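Local coordinates for pancreatic lipase related protein 2 (Equus caballus, PDB 1W52) that probably hydrolyses the ester bonds of galactolipids and triacylglycerols, as a secreted pancreatic lipase of the alpha/beta-hydrolase superfamily, at residues D280-Q294 with F327-R341. Numbering follows the deposited sequence.
Sequences DGFLAYPCDSYDKFQ and FFLNTGESGDYTSWR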
ATOM      1  N   ASP A 280      -9.689  -5.902   6.178  1.00 44.00           N
ATOM      2  CA  ASP A 280      -9.687  -7.238   5.566  1.00 45.83           C
ATOM      3  C   ASP A 280      -9.582  -7.128   4.067  1.00 44.39           C
ATOM      4  O   ASP A 280      -9.787  -8.102   3.338  1.00 45.03           O
ATOM      5  CB  ASP A 280     -10.966  -8.013   5.929  1.00 47.40           C
ATOM      6  CG  ASP A 280     -11.098  -8.252   7.442  1.00 52.84           C
ATOM      7  OD1 ASP A 280     -10.174  -8.893   8.049  1.00 56.98           O
ATOM      8  OD2 ASP A 280     -12.093  -7.816   8.096  1.00 59.90           O
ATOM      9  N   GLY A 281      -9.269  -5.924   3.609  1.00 42.13           N
ATOM     10  CA  GLY A 281      -9.457  -5.568   2.230  1.00 40.11           C
ATOM     11  C   GLY A 281      -8.240  -5.802   1.374  1.00 37.40           C
ATOM     12  O   GLY A 281      -8.327  -5.763   0.130  1.00 37.68           O
ATOM     13  N   PHE A 282      -7.107  -6.029   2.037  1.00 33.20           N
ATOM     14  CA  PHE A 282      -5.819  -6.017   1.360  1.00 29.76           C
ATOM     15  C   PHE A 282      -4.911  -6.993   2.026  1.00 28.61           C
ATOM     16  O   PHE A 282      -3.955  -6.593   2.660  1.00 28.10           O
ATOM     17  CB  PHE A 282      -5.157  -4.638   1.413  1.00 28.33           C
ATOM     18  CG  PHE A 282      -6.043  -3.485   1.006  1.00 24.67           C
ATOM     19  CD1 PHE A 282      -5.909  -2.891  -0.220  1.00 20.25           C
ATOM     20  CD2 PHE A 282      -6.961  -2.930   1.890  1.00 22.70           C
ATOM     21  CE1 PHE A 282      -6.696  -1.775  -0.557  1.00 18.88           C
ATOM     22  CE2 PHE A 282      -7.758  -1.796   1.528  1.00 20.00           C
ATOM     23  CZ  PHE A 282      -7.629  -1.250   0.314  1.00 16.83           C
ATOM     24  N   LEU A 283      -5.206  -8.271   1.897  1.00 27.50           N
ATOM     25  CA  LEU A 283      -4.386  -9.275   2.530  1.00 28.44           C
ATOM     26  C   LEU A 283      -3.184  -9.608   1.688  1.00 28.68           C
ATOM     27  O   LEU A 283      -3.315 -10.058   0.582  1.00 28.20           O
ATOM     28  CB  LEU A 283      -5.175 -10.553   2.737  1.00 29.34           C
ATOM     29  CG  LEU A 283      -6.333 -10.635   3.762  1.00 31.97           C
ATOM     30  CD1 LEU A 283      -7.639  -9.891   3.341  1.00 33.31           C
ATOM     31  CD2 LEU A 283      -6.621 -12.104   3.980  1.00 31.29           C
ATOM     32  N   ALA A 284      -1.995  -9.420   2.208  1.00 29.58           N
ATOM     33  CA  ALA A 284      -0.834  -9.779   1.440  1.00 30.72           C
ATOM     34  C   ALA A 284      -0.462 -11.243   1.614  1.00 31.45           C
ATOM     35  O   ALA A 284      -0.696 -11.855   2.643  1.00 30.80           O
ATOM     36  CB  ALA A 284       0.303  -8.895   1.839  1.00 31.94           C
ATOM     37  N   TYR A 285       0.140 -11.804   0.592  1.00 33.10           N
ATOM     38  CA  TYR A 285       0.493 -13.216   0.604  1.00 35.06           C
ATOM     39  C   TYR A 285       1.986 -13.256   0.443  1.00 37.48           C
ATOM     40  O   TYR A 285       2.524 -12.476  -0.322  1.00 39.07           O
ATOM     41  CB  TYR A 285      -0.142 -13.988  -0.568  1.00 34.58           C
ATOM     42  CG  TYR A 285      -1.654 -14.058  -0.539  1.00 32.89           C
ATOM     43  CD1 TYR A 285      -2.393 -12.922  -0.669  1.00 30.01           C
ATOM     44  CD2 TYR A 285      -2.333 -15.251  -0.378  1.00 33.03           C
ATOM     45  CE1 TYR A 285      -3.717 -12.931  -0.639  1.00 30.16           C
ATOM     46  CE2 TYR A 285      -3.736 -15.258  -0.341  1.00 31.08           C
ATOM     47  CZ  TYR A 285      -4.396 -14.073  -0.478  1.00 30.42           C
ATOM     48  OH  TYR A 285      -5.760 -13.917  -0.498  1.00 33.35           O
ATOM     49  N   PRO A 286       2.688 -14.150   1.112  1.00 39.45           N
ATOM     50  CA  PRO A 286       4.151 -14.135   1.010  1.00 40.93           C
ATOM     51  C   PRO A 286       4.529 -14.890  -0.250  1.00 43.35           C
ATOM     52  O   PRO A 286       3.704 -15.732  -0.631  1.00 42.97           O
ATOM     53  CB  PRO A 286       4.580 -14.832   2.292  1.00 40.71           C
ATOM     54  CG  PRO A 286       3.229 -14.972   3.093  1.00 40.43           C
ATOM     55  CD  PRO A 286       2.200 -15.198   2.016  1.00 39.40           C
ATOM     56  N   CYS A 287       5.665 -14.565  -0.884  1.00 45.99           N
ATOM     57  CA  CYS A 287       6.038 -15.124  -2.174  1.00 49.38           C
ATOM     58  C   CYS A 287       7.369 -14.610  -2.622  1.00 50.90           C
ATOM     59  O   CYS A 287       7.788 -13.586  -2.150  1.00 50.48           O
ATOM     60  CB  CYS A 287       5.035 -14.734  -3.233  1.00 50.65           C
ATOM     61  SG  CYS A 287       4.606 -16.101  -4.344  1.00 58.79           S
ATOM     62  N   ASP A 288       8.029 -15.301  -3.550  1.00 53.73           N
ATOM     63  CA  ASP A 288       9.387 -14.927  -3.987  1.00 56.28           C
ATOM     64  C   ASP A 288       9.325 -13.848  -5.006  1.00 54.70           C
ATOM     65  O   ASP A 288      10.248 -13.080  -5.132  1.00 54.54           O
ATOM     66  CB  ASP A 288      10.122 -16.081  -4.675  1.00 59.13           C
ATOM     67  CG  ASP A 288      10.043 -17.377  -3.895  1.00 66.57           C
ATOM     68  OD1 ASP A 288      10.548 -17.385  -2.746  1.00 78.37           O
ATOM     69  OD2 ASP A 288       9.504 -18.430  -4.338  1.00 74.61           O
ATOM     70  N   SER A 289       8.260 -13.857  -5.793  1.00 53.27           N
ATOM     71  CA  SER A 289       8.117 -12.931  -6.899  1.00 51.94           C
ATOM     72  C   SER A 289       6.673 -12.871  -7.310  1.00 50.70           C
ATOM     73  O   SER A 289       5.917 -13.831  -7.123  1.00 50.53           O
ATOM     74  CB  SER A 289       8.929 -13.396  -8.092  1.00 52.02           C
ATOM     75  OG  SER A 289       8.416 -14.620  -8.561  1.00 51.89           O
ATOM     76  N   TYR A 290       6.302 -11.743  -7.911  1.00 49.09           N
ATOM     77  CA  TYR A 290       4.894 -11.472  -8.203  1.00 47.07           C
ATOM     78  C   TYR A 290       4.346 -12.451  -9.225  1.00 48.09           C
ATOM     79  O   TYR A 290       3.116 -12.659  -9.312  1.00 47.86           O
ATOM     80  CB  TYR A 290       4.754 -10.050  -8.712  1.00 45.37           C
ATOM     81  CG  TYR A 290       3.370  -9.624  -9.117  1.00 38.17           C
ATOM     82  CD1 TYR A 290       2.318  -9.713  -8.242  1.00 33.92           C
ATOM     83  CD2 TYR A 290       3.121  -9.094 -10.377  1.00 32.18           C
ATOM     84  CE1 TYR A 290       1.014  -9.283  -8.602  1.00 31.50           C
ATOM     85  CE2 TYR A 290       1.845  -8.659 -10.749  1.00 28.99           C
ATOM     86  CZ  TYR A 290       0.799  -8.758  -9.847  1.00 29.63           C
ATOM     87  OH  TYR A 290      -0.471  -8.347 -10.158  1.00 29.07           O
ATOM     88  N   ASP A 291       5.259 -13.032 -10.008  1.00 48.70           N
ATOM     89  CA  ASP A 291       4.860 -13.923 -11.091  1.00 49.37           C
ATOM     90  C   ASP A 291       4.398 -15.206 -10.453  1.00 49.66           C
ATOM     91  O   ASP A 291       3.299 -15.661 -10.730  1.00 50.39           O
ATOM     92  CB  ASP A 291       5.989 -14.166 -12.095  1.00 49.44           C
ATOM     93  CG  ASP A 291       6.513 -12.878 -12.705  1.00 50.39           C
ATOM     94  OD1 ASP A 291       7.452 -12.290 -12.081  1.00 52.92           O
ATOM     95  OD2 ASP A 291       6.038 -12.369 -13.763  1.00 47.83           O
ATOM     96  N   LYS A 292       5.211 -15.758  -9.559  1.00 49.51           N
ATOM     97  CA  LYS A 292       4.831 -16.937  -8.803  1.00 49.51           C
ATOM     98  C   LYS A 292       3.482 -16.701  -8.176  1.00 47.93           C
ATOM     99  O   LYS A 292       2.669 -17.577  -8.110  1.00 47.37           O
ATOM    100  CB  LYS A 292       5.872 -17.227  -7.736  1.00 50.80           C
ATOM    101  CG  LYS A 292       5.628 -18.506  -6.973  1.00 56.13           C
ATOM    102  CD  LYS A 292       6.926 -19.003  -6.284  1.00 62.52           C
ATOM    103  CE  LYS A 292       6.662 -20.035  -5.149  1.00 64.62           C
ATOM    104  NZ  LYS A 292       7.718 -19.947  -4.091  1.00 65.83           N
ATOM    105  N   PHE A 293       3.228 -15.492  -7.733  1.00 47.50           N
ATOM    106  CA  PHE A 293       1.918 -15.168  -7.172  1.00 47.24           C
ATOM    107  C   PHE A 293       0.793 -15.196  -8.222  1.00 50.15           C
ATOM    108  O   PHE A 293      -0.342 -15.645  -7.972  1.00 50.15           O
ATOM    109  CB  PHE A 293       1.967 -13.784  -6.517  1.00 45.17           C
ATOM    110  CG  PHE A 293       0.665 -13.333  -6.023  1.00 37.72           C
ATOM    111  CD1 PHE A 293       0.051 -13.992  -4.997  1.00 32.72           C
ATOM    112  CD2 PHE A 293       0.014 -12.281  -6.603  1.00 34.76           C
ATOM    113  CE1 PHE A 293      -1.211 -13.586  -4.506  1.00 31.18           C
ATOM    114  CE2 PHE A 293      -1.264 -11.832  -6.107  1.00 32.99           C
ATOM    115  CZ  PHE A 293      -1.857 -12.492  -5.057  1.00 30.96           C
ATOM    116  N   GLN A 294       1.134 -14.658  -9.389  1.00 53.64           N
ATOM    117  CA  GLN A 294       0.200 -14.427 -10.491  1.00 55.38           C
ATOM    118  C   GLN A 294      -0.136 -15.733 -11.228  1.00 59.07           C
ATOM    119  O   GLN A 294      -1.247 -15.900 -11.756  1.00 59.03           O
ATOM    120  CB  GLN A 294       0.795 -13.370 -11.460  1.00 53.93           C
ATOM    121  CG  GLN A 294       0.380 -11.937 -11.222  1.00 49.35           C
ATOM    122  CD  GLN A 294      -1.114 -11.780 -10.993  1.00 44.60           C
ATOM    123  OE1 GLN A 294      -1.571 -10.736 -10.587  1.00 40.16           O
ATOM    124  NE2 GLN A 294      -1.867 -12.835 -11.223  1.00 45.28           N
ATOM    125  N   PHE A 327       5.632  -9.496   0.399  1.00 26.54           N
ATOM    126  CA  PHE A 327       4.284  -9.981   0.122  1.00 27.97           C
ATOM    127  C   PHE A 327       3.638  -9.334  -1.152  1.00 27.00           C
ATOM    128  O   PHE A 327       3.996  -8.209  -1.554  1.00 27.82           O
ATOM    129  CB  PHE A 327       3.373  -9.733   1.320  1.00 28.67           C
ATOM    130  CG  PHE A 327       4.002 -10.065   2.617  1.00 35.19           C
ATOM    131  CD1 PHE A 327       5.071  -9.278   3.117  1.00 38.74           C
ATOM    132  CD2 PHE A 327       3.555 -11.171   3.362  1.00 39.47           C
ATOM    133  CE1 PHE A 327       5.675  -9.579   4.325  1.00 37.46           C
ATOM    134  CE2 PHE A 327       4.157 -11.468   4.561  1.00 39.53           C
ATOM    135  CZ  PHE A 327       5.228 -10.657   5.037  1.00 39.30           C
ATOM    136  N   PHE A 328       2.683 -10.066  -1.746  1.00 24.95           N
ATOM    137  CA  PHE A 328       2.019  -9.701  -2.978  1.00 23.22           C
ATOM    138  C   PHE A 328       0.554  -9.832  -2.866  1.00 22.44           C
ATOM    139  O   PHE A 328       0.071 -10.443  -2.012  1.00 22.19           O
ATOM    140  CB  PHE A 328       2.508 -10.562  -4.110  1.00 22.47           C
ATOM    141  CG  PHE A 328       3.942 -10.354  -4.405  1.00 22.51           C
ATOM    142  CD1 PHE A 328       4.891 -11.268  -3.982  1.00 24.57           C
ATOM    143  CD2 PHE A 328       4.371  -9.215  -5.042  1.00 22.33           C
ATOM    144  CE1 PHE A 328       6.269 -11.089  -4.247  1.00 24.20           C
ATOM    145  CE2 PHE A 328       5.756  -9.016  -5.300  1.00 24.55           C
ATOM    146  CZ  PHE A 328       6.699  -9.968  -4.899  1.00 24.04           C
ATOM    147  N   LEU A 329      -0.162  -9.197  -3.746  1.00 22.82           N
ATOM    148  CA  LEU A 329      -1.600  -9.204  -3.689  1.00 22.91           C
ATOM    149  C   LEU A 329      -2.139  -8.366  -4.880  1.00 25.17           C
ATOM    150  O   LEU A 329      -1.344  -7.767  -5.627  1.00 25.35           O
ATOM    151  CB  LEU A 329      -2.060  -8.650  -2.351  1.00 21.15           C
ATOM    152  CG  LEU A 329      -1.739  -7.181  -2.175  1.00 18.15           C
ATOM    153  CD1 LEU A 329      -2.762  -6.481  -1.207  1.00 17.78           C
ATOM    154  CD2 LEU A 329      -0.305  -6.996  -1.761  1.00 14.05           C
ATOM    155  N   ASN A 330      -3.459  -8.312  -5.047  1.00 26.84           N
ATOM    156  CA  ASN A 330      -4.029  -7.485  -6.086  1.00 29.00           C
ATOM    157  C   ASN A 330      -5.143  -6.591  -5.538  1.00 30.53           C
ATOM    158  O   ASN A 330      -6.078  -7.075  -4.934  1.00 31.00           O
ATOM    159  CB  ASN A 330      -4.563  -8.364  -7.256  1.00 29.48           C
ATOM    160  CG  ASN A 330      -3.441  -9.001  -8.129  1.00 29.65           C
ATOM    161  OD1 ASN A 330      -3.600 -10.147  -8.639  1.00 30.81           O
ATOM    162  ND2 ASN A 330      -2.326  -8.281  -8.301  1.00 25.81           N
ATOM    163  N   THR A 331      -5.071  -5.295  -5.793  1.00 32.71           N
ATOM    164  CA  THR A 331      -6.151  -4.388  -5.427  1.00 35.09           C
ATOM    165  C   THR A 331      -7.252  -4.293  -6.459  1.00 37.69           C
ATOM    166  O   THR A 331      -7.177  -4.854  -7.521  1.00 36.77           O
ATOM    167  CB  THR A 331      -5.600  -2.983  -5.235  1.00 34.92           C
ATOM    168  OG1 THR A 331      -4.792  -2.651  -6.378  1.00 36.06           O
ATOM    169  CG2 THR A 331      -4.697  -2.935  -4.006  1.00 34.08           C
ATOM    170  N   GLY A 332      -8.272  -3.525  -6.123  1.00 41.98           N
ATOM    171  CA  GLY A 332      -9.276  -3.131  -7.078  1.00 45.62           C
ATOM    172  C   GLY A 332      -8.824  -1.980  -7.952  1.00 49.22           C
ATOM    173  O   GLY A 332      -7.803  -1.361  -7.672  1.00 49.78           O
ATOM    174  N   GLU A 333      -9.610  -1.720  -9.004  1.00 53.53           N
ATOM    175  CA  GLU A 333      -9.422  -0.607  -9.939  1.00 57.47           C
ATOM    176  C   GLU A 333      -9.905   0.714  -9.344  1.00 55.21           C
ATOM    177  O   GLU A 333      -9.399   1.738  -9.760  1.00 55.33           O
ATOM    178  CB  GLU A 333     -10.183  -0.844 -11.285  1.00 61.71           C
ATOM    179  CG  GLU A 333      -9.645  -1.915 -12.272  1.00 73.49           C
ATOM    180  CD  GLU A 333      -9.986  -3.386 -11.896  1.00 85.36           C
ATOM    181  OE1 GLU A 333     -11.130  -3.668 -11.457  1.00 91.55           O
ATOM    182  OE2 GLU A 333      -9.106  -4.281 -12.046  1.00 91.29           O
ATOM    183  N   SER A 334     -10.871   0.711  -8.405  1.00 53.54           N
ATOM    184  CA  SER A 334     -11.426   1.978  -7.834  1.00 52.28           C
ATOM    185  C   SER A 334     -12.300   1.958  -6.542  1.00 50.73           C
ATOM    186  O   SER A 334     -12.672   0.928  -6.034  1.00 50.01           O
ATOM    187  CB  SER A 334     -12.224   2.706  -8.912  1.00 52.35           C
ATOM    188  OG  SER A 334     -12.981   1.766  -9.646  1.00 53.02           O
ATOM    189  N   GLY A 335     -12.607   3.146  -6.036  1.00 49.61           N
ATOM    190  CA  GLY A 335     -13.459   3.310  -4.882  1.00 49.21           C
ATOM    191  C   GLY A 335     -12.727   3.163  -3.567  1.00 48.81           C
ATOM    192  O   GLY A 335     -12.102   4.113  -3.098  1.00 49.95           O
ATOM    193  N   ASP A 336     -12.847   1.980  -2.960  1.00 47.52           N
ATOM    194  CA  ASP A 336     -12.083   1.562  -1.777  1.00 45.67           C
ATOM    195  C   ASP A 336     -10.972   0.492  -2.172  1.00 42.67           C
ATOM    196  O   ASP A 336     -10.125   0.099  -1.347  1.00 43.21           O
ATOM    197  CB  ASP A 336     -13.066   1.030  -0.709  1.00 46.24           C
ATOM    198  CG  ASP A 336     -13.551  -0.408  -1.017  1.00 48.46           C
ATOM    199  OD1 ASP A 336     -13.807  -0.743  -2.188  1.00 52.67           O
ATOM    200  OD2 ASP A 336     -13.699  -1.292  -0.165  1.00 49.98           O
ATOM    201  N   TYR A 337     -10.968   0.048  -3.427  1.00 38.03           N
ATOM    202  CA  TYR A 337      -9.907  -0.797  -3.975  1.00 35.40           C
ATOM    203  C   TYR A 337      -9.724  -2.133  -3.263  1.00 34.02           C
ATOM    204  O   TYR A 337      -8.648  -2.743  -3.327  1.00 31.55           O
ATOM    205  CB  TYR A 337      -8.536  -0.090  -3.996  1.00 35.25           C
ATOM    206  CG  TYR A 337      -8.501   1.347  -4.523  1.00 33.76           C
ATOM    207  CD1 TYR A 337      -8.607   2.413  -3.654  1.00 31.57           C
ATOM    208  CD2 TYR A 337      -8.314   1.626  -5.888  1.00 31.65           C
ATOM    209  CE1 TYR A 337      -8.598   3.676  -4.101  1.00 31.03           C
ATOM    210  CE2 TYR A 337      -8.280   2.908  -6.345  1.00 28.68           C
ATOM    211  CZ  TYR A 337      -8.428   3.938  -5.442  1.00 29.91           C
ATOM    212  OH  TYR A 337      -8.376   5.268  -5.818  1.00 30.04           O
ATOM    213  N   THR A 338     -10.770  -2.619  -2.615  1.00 33.59           N
ATOM    214  CA  THR A 338     -10.649  -3.898  -1.913  1.00 33.86           C
ATOM    215  C   THR A 338     -10.910  -5.054  -2.845  1.00 35.29           C
ATOM    216  O   THR A 338     -11.847  -5.028  -3.597  1.00 35.97           O
ATOM    217  CB  THR A 338     -11.605  -3.974  -0.746  1.00 33.19           C
ATOM    218  OG1 THR A 338     -12.899  -3.497  -1.125  1.00 31.77           O
ATOM    219  CG2 THR A 338     -11.178  -3.013   0.332  1.00 33.57           C
ATOM    220  N   SER A 339     -10.064  -6.060  -2.813  1.00 37.21           N
ATOM    221  CA  SER A 339     -10.285  -7.245  -3.595  1.00 38.64           C
ATOM    222  C   SER A 339     -10.000  -8.437  -2.708  1.00 39.48           C
ATOM    223  O   SER A 339      -9.134  -8.404  -1.831  1.00 40.92           O
ATOM    224  CB  SER A 339      -9.376  -7.292  -4.813  1.00 39.29           C
ATOM    225  OG  SER A 339      -8.893  -8.630  -5.063  1.00 40.48           O
ATOM    226  N   TRP A 340     -10.722  -9.505  -2.940  1.00 39.19           N
ATOM    227  CA  TRP A 340     -10.457 -10.704  -2.223  1.00 38.74           C
ATOM    228  C   TRP A 340     -10.062 -11.766  -3.196  1.00 39.78           C
ATOM    229  O   TRP A 340     -10.485 -11.764  -4.335  1.00 41.13           O
ATOM    230  CB  TRP A 340     -11.702 -11.081  -1.496  1.00 38.04           C
ATOM    231  CG  TRP A 340     -11.837 -10.317  -0.256  1.00 35.16           C
ATOM    232  CD1 TRP A 340     -11.396 -10.699   0.944  1.00 31.95           C
ATOM    233  CD2 TRP A 340     -12.444  -9.025  -0.075  1.00 31.37           C
ATOM    234  NE1 TRP A 340     -11.687  -9.741   1.882  1.00 33.03           N
ATOM    235  CE2 TRP A 340     -12.347  -8.707   1.285  1.00 31.57           C
ATOM    236  CE3 TRP A 340     -13.050  -8.110  -0.921  1.00 31.90           C
ATOM    237  CZ2 TRP A 340     -12.848  -7.514   1.841  1.00 33.27           C
ATOM    238  CZ3 TRP A 340     -13.580  -6.880  -0.349  1.00 34.06           C
ATOM    239  CH2 TRP A 340     -13.469  -6.618   1.010  1.00 32.88           C
ATOM    240  N   ARG A 341      -9.255 -12.698  -2.761  1.00 40.25           N
ATOM    241  CA  ARG A 341      -8.714 -13.634  -3.691  1.00 41.03           C
ATOM    242  C   ARG A 341      -9.310 -14.992  -3.443  1.00 44.29           C
ATOM    243  O   ARG A 341      -9.435 -15.436  -2.299  1.00 45.24           O
ATOM    244  CB  ARG A 341      -7.229 -13.711  -3.534  1.00 39.71           C
ATOM    245  CG  ARG A 341      -6.582 -14.477  -4.601  1.00 36.39           C
ATOM    246  CD  ARG A 341      -5.099 -14.375  -4.495  1.00 33.78           C
ATOM    247  NE  ARG A 341      -4.326 -14.842  -5.645  1.00 31.65           N
ATOM    248  CZ  ARG A 341      -4.271 -14.213  -6.806  1.00 31.63           C
ATOM    249  NH1 ARG A 341      -4.999 -13.089  -7.008  1.00 28.66           N
ATOM    250  NH2 ARG A 341      -3.468 -14.711  -7.771  1.00 32.94           N
TER
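At the edge of the central sheet of the alpha/beta-hydrolase domain, Y285 and F328 form an antiparallel hydrogen-bonded pair. Y285 N reaches F328 O at 2.9 Å, and F328 N returns to Y285 O at 2.8 Å; the two bonds, each in the carbonyl plane, pair the short outer strand 285-286 with strand 325-329 at this one position. Beyond F328 the chain runs on to strand 340-344, which pairs with strand 387-391.

Helix 290-294, with S289 at its N-cap position, folds over F328. Phenylalanine suits this place because its broad ring offers a face to the helix's first turn and an edge to C287. The backbone N of Y290 sits above that face, toward the rim, while Y290 CB makes an off-centre CH-pi contact; CB of C287, which is disulfide-bonded to C298, meets the edge at F328 CD1, 3.5 Å away. An alanine in place of F328 would probably open a gap beneath the helix, leaving Y290 CB and C287 CB without the ring they pack against.

F293 is a flat apolar spacer. Its CG, anti to the backbone N (chi1 175°), carries the ring off the helix toward L329 and R341. F328 CB lies over one face, offset toward the rim; on the other the R341 guanidinium lies flat, centred over F293 CZ, with planes at 25°. Asparagine suits position 330 because its amide supplies a donor: N330 ND2 bonds to Y290 OH at 2.6 Å, the amide almost perpendicular to the ring.

Glycine suits position 281, whose CA packs against T338 CG2, because a CB would run into that methyl.

R341's extended chain carries CD over the Y285 ring, and its NH1 forms a salt bridge with D390 of strand 387-391; one residue thus joins apolar and ionic contacts between the two sheets.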